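PDB 1YYV: putative transcriptional regulator from Salmonella typhimurium, which probably binds DNA as a transcription factor of the HxlR-like helix-turn-helix family, although its targets and regulatory role are unknown. Local coordinates for residues A[39-44]-A[71-76]. Sequence-based numbering, arbitrary orientation.
Sequences LILVAL and QALEQD
Ile40 receives one methyl of Leu73 against its beta-branch. Leu73 CD1 sits 3.8 Å from Ile40 CG2 and 4.0 Å from Ile40 CB, and Ile40 CD1, at the end of the other branch, is also 4.0 Å from Leu73 CD1; the methyl therefore lies across the fork of the isoleucine, touching both branches. With chi1 at -64°, CG2 lies anti to the backbone N and CG1 beside it, which turns both branches to Leu73. Ile40 also packs on Leu66, Ser69 and Leu70, earlier in helix 66-76, and on Met58 of a loop. The contact joins helix 35-43 to helix 66-76 within the HxlR-like winged-helix fold, in which a helical core is combined with a small antiparallel sheet; strand 79-84 of that sheet supplies Leu79, which touches Leu73. The next residue, Leu41, reaches the same methyl more loosely: Leu41 CG lies 4.3 Å from Leu73 CD1, and the CA atoms of Leu41 and Leu73, the nearest pair across the two segments, are 9.0 Å apart, so the meeting depends on the side chains spanning the gap between the backbones. Leu73 points toward 39-44 from its backbone, and CG anti to the carbonyl carbon (chi1 -66°) carries CD1 on to Ile40. Val32 of helix 25-33 touches both Leu41 and Leu73, and Phe78 also packs on Leu73.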
loop_
_atom_site.group_PDB
_atom_site.type_symbol
_atom_site.label_atom_id
_atom_site.label_comp_id
_atom_site.label_asym_id
_atom_site.label_seq_id
_atom_site.Cartn_x
_atom_site.Cartn_y
_atom_site.Cartn_z
ATOM N N LEU A 39 -1.603 -1.551 9.735
ATOM C CA LEU A 39 -1.781 -2.259 10.974
ATOM C C LEU A 39 -3.025 -1.748 11.656
ATOM O O LEU A 39 -3.807 -2.539 12.151
ATOM C CB LEU A 39 -0.551 -2.066 11.878
ATOM C CG LEU A 39 0.778 -2.598 11.333
ATOM C CD1 LEU A 39 1.865 -2.514 12.412
ATOM C CD2 LEU A 39 0.581 -4.035 10.839
ATOM N N ILE A 40 -3.216 -0.429 11.662
ATOM C CA ILE A 40 -4.471 0.152 12.127
ATOM C C ILE A 40 -5.671 -0.422 11.393
ATOM O O ILE A 40 -6.635 -0.852 12.020
ATOM C CB ILE A 40 -4.497 1.692 12.005
ATOM C CG1 ILE A 40 -3.430 2.316 12.907
ATOM C CG2 ILE A 40 -5.950 2.219 12.252
ATOM C CD1 ILE A 40 -3.093 3.721 12.547
ATOM N N LEU A 41 -5.615 -0.452 10.075
ATOM C CA LEU A 41 -6.744 -0.925 9.283
ATOM C C LEU A 41 -7.033 -2.412 9.429
ATOM O O LEU A 41 -8.189 -2.836 9.305
ATOM C CB LEU A 41 -6.555 -0.568 7.801
ATOM C CG LEU A 41 -6.726 0.908 7.466
ATOM C CD1 LEU A 41 -6.386 1.135 6.022
ATOM C CD2 LEU A 41 -8.158 1.481 7.783
ATOM N N VAL A 42 -6.001 -3.212 9.683
ATOM C CA VAL A 42 -6.196 -4.654 9.861
ATOM C C VAL A 42 -6.735 -4.897 11.262
ATOM O O VAL A 42 -7.718 -5.634 11.418
ATOM C CB VAL A 42 -4.897 -5.476 9.624
ATOM C CG1 VAL A 42 -5.035 -6.902 10.212
ATOM C CG2 VAL A 42 -4.525 -5.528 8.138
ATOM N N ALA A 43 -6.150 -4.227 12.263
ATOM C CA ALA A 43 -6.608 -4.362 13.652
ATOM C C ALA A 43 -8.095 -3.981 13.898
ATOM O O ALA A 43 -8.803 -4.682 14.585
ATOM C CB ALA A 43 -5.679 -3.588 14.611
ATOM N N LEU A 44 -8.560 -2.868 13.341
ATOM C CA LEU A 44 -9.945 -2.451 13.564
ATOM C C LEU A 44 -11.034 -3.355 12.941
ATOM O O LEU A 44 -12.242 -3.177 13.217
ATOM C CB LEU A 44 -10.122 -1.009 13.119
ATOM C CG LEU A 44 -9.253 -0.043 13.910
ATOM C CD1 LEU A 44 -9.393 1.357 13.330
ATOM C CD2 LEU A 44 -9.586 -0.077 15.428
ATOM N N GLN A 71 -4.916 10.177 12.651
ATOM C CA GLN A 71 -5.443 11.423 12.125
ATOM C C GLN A 71 -5.620 11.493 10.579
ATOM O O GLN A 71 -6.645 11.982 10.103
ATOM C CB GLN A 71 -4.588 12.605 12.584
ATOM C CG GLN A 71 -5.069 13.909 11.939
ATOM C CD GLN A 71 -4.966 15.060 12.874
ATOM O OE1 GLN A 71 -3.964 15.795 12.866
ATOM N NE2 GLN A 71 -5.992 15.225 13.734
ATOM N N ALA A 72 -4.616 11.048 9.824
ATOM C CA ALA A 72 -4.720 10.989 8.360
ATOM C C ALA A 72 -5.855 10.051 7.917
ATOM O O ALA A 72 -6.587 10.356 6.987
ATOM C CB ALA A 72 -3.372 10.597 7.711
ATOM N N LEU A 73 -6.025 8.935 8.615
ATOM C CA LEU A 73 -7.088 7.989 8.297
ATOM C C LEU A 73 -8.470 8.495 8.658
ATOM O O LEU A 73 -9.436 8.186 7.953
ATOM C CB LEU A 73 -6.824 6.618 8.941
ATOM C CG LEU A 73 -5.598 5.814 8.448
ATOM C CD1 LEU A 73 -5.332 4.539 9.302
ATOM C CD2 LEU A 73 -5.746 5.425 6.980
ATOM N N GLU A 74 -8.575 9.276 9.734
ATOM C CA GLU A 74 -9.865 9.856 10.127
ATOM C C GLU A 74 -10.325 10.941 9.160
ATOM O O GLU A 74 -11.507 10.967 8.753
ATOM C CB GLU A 74 -9.848 10.403 11.564
ATOM C CG GLU A 74 -11.193 11.062 11.954
ATOM C CD GLU A 74 -11.196 11.784 13.299
ATOM O OE1 GLU A 74 -10.098 12.047 13.883
ATOM O OE2 GLU A 74 -12.327 12.108 13.759
ATOM N N GLN A 75 -9.406 11.824 8.763
ATOM C CA GLN A 75 -9.797 12.886 7.842
ATOM C C GLN A 75 -10.037 12.395 6.424
ATOM O O GLN A 75 -10.738 13.078 5.670
ATOM C CB GLN A 75 -8.943 14.175 7.926
ATOM C CG GLN A 75 -7.448 14.002 7.830
ATOM C CD GLN A 75 -6.669 15.101 8.582
ATOM O OE1 GLN A 75 -7.148 15.656 9.577
ATOM N NE2 GLN A 75 -5.439 15.378 8.124
ATOM N N ASP A 76 -9.511 11.205 6.092
ATOM C CA ASP A 76 -9.840 10.520 4.843
ATOM C C ASP A 76 -11.251 9.923 4.902
ATOM O O ASP A 76 -11.883 9.737 3.889
ATOM C CB ASP A 76 -8.804 9.434 4.523
ATOM C CG ASP A 76 -7.484 10.013 3.948
ATOM O OD1 ASP A 76 -7.431 11.229 3.654
ATOM O OD2 ASP A 76 -6.483 9.255 3.801
#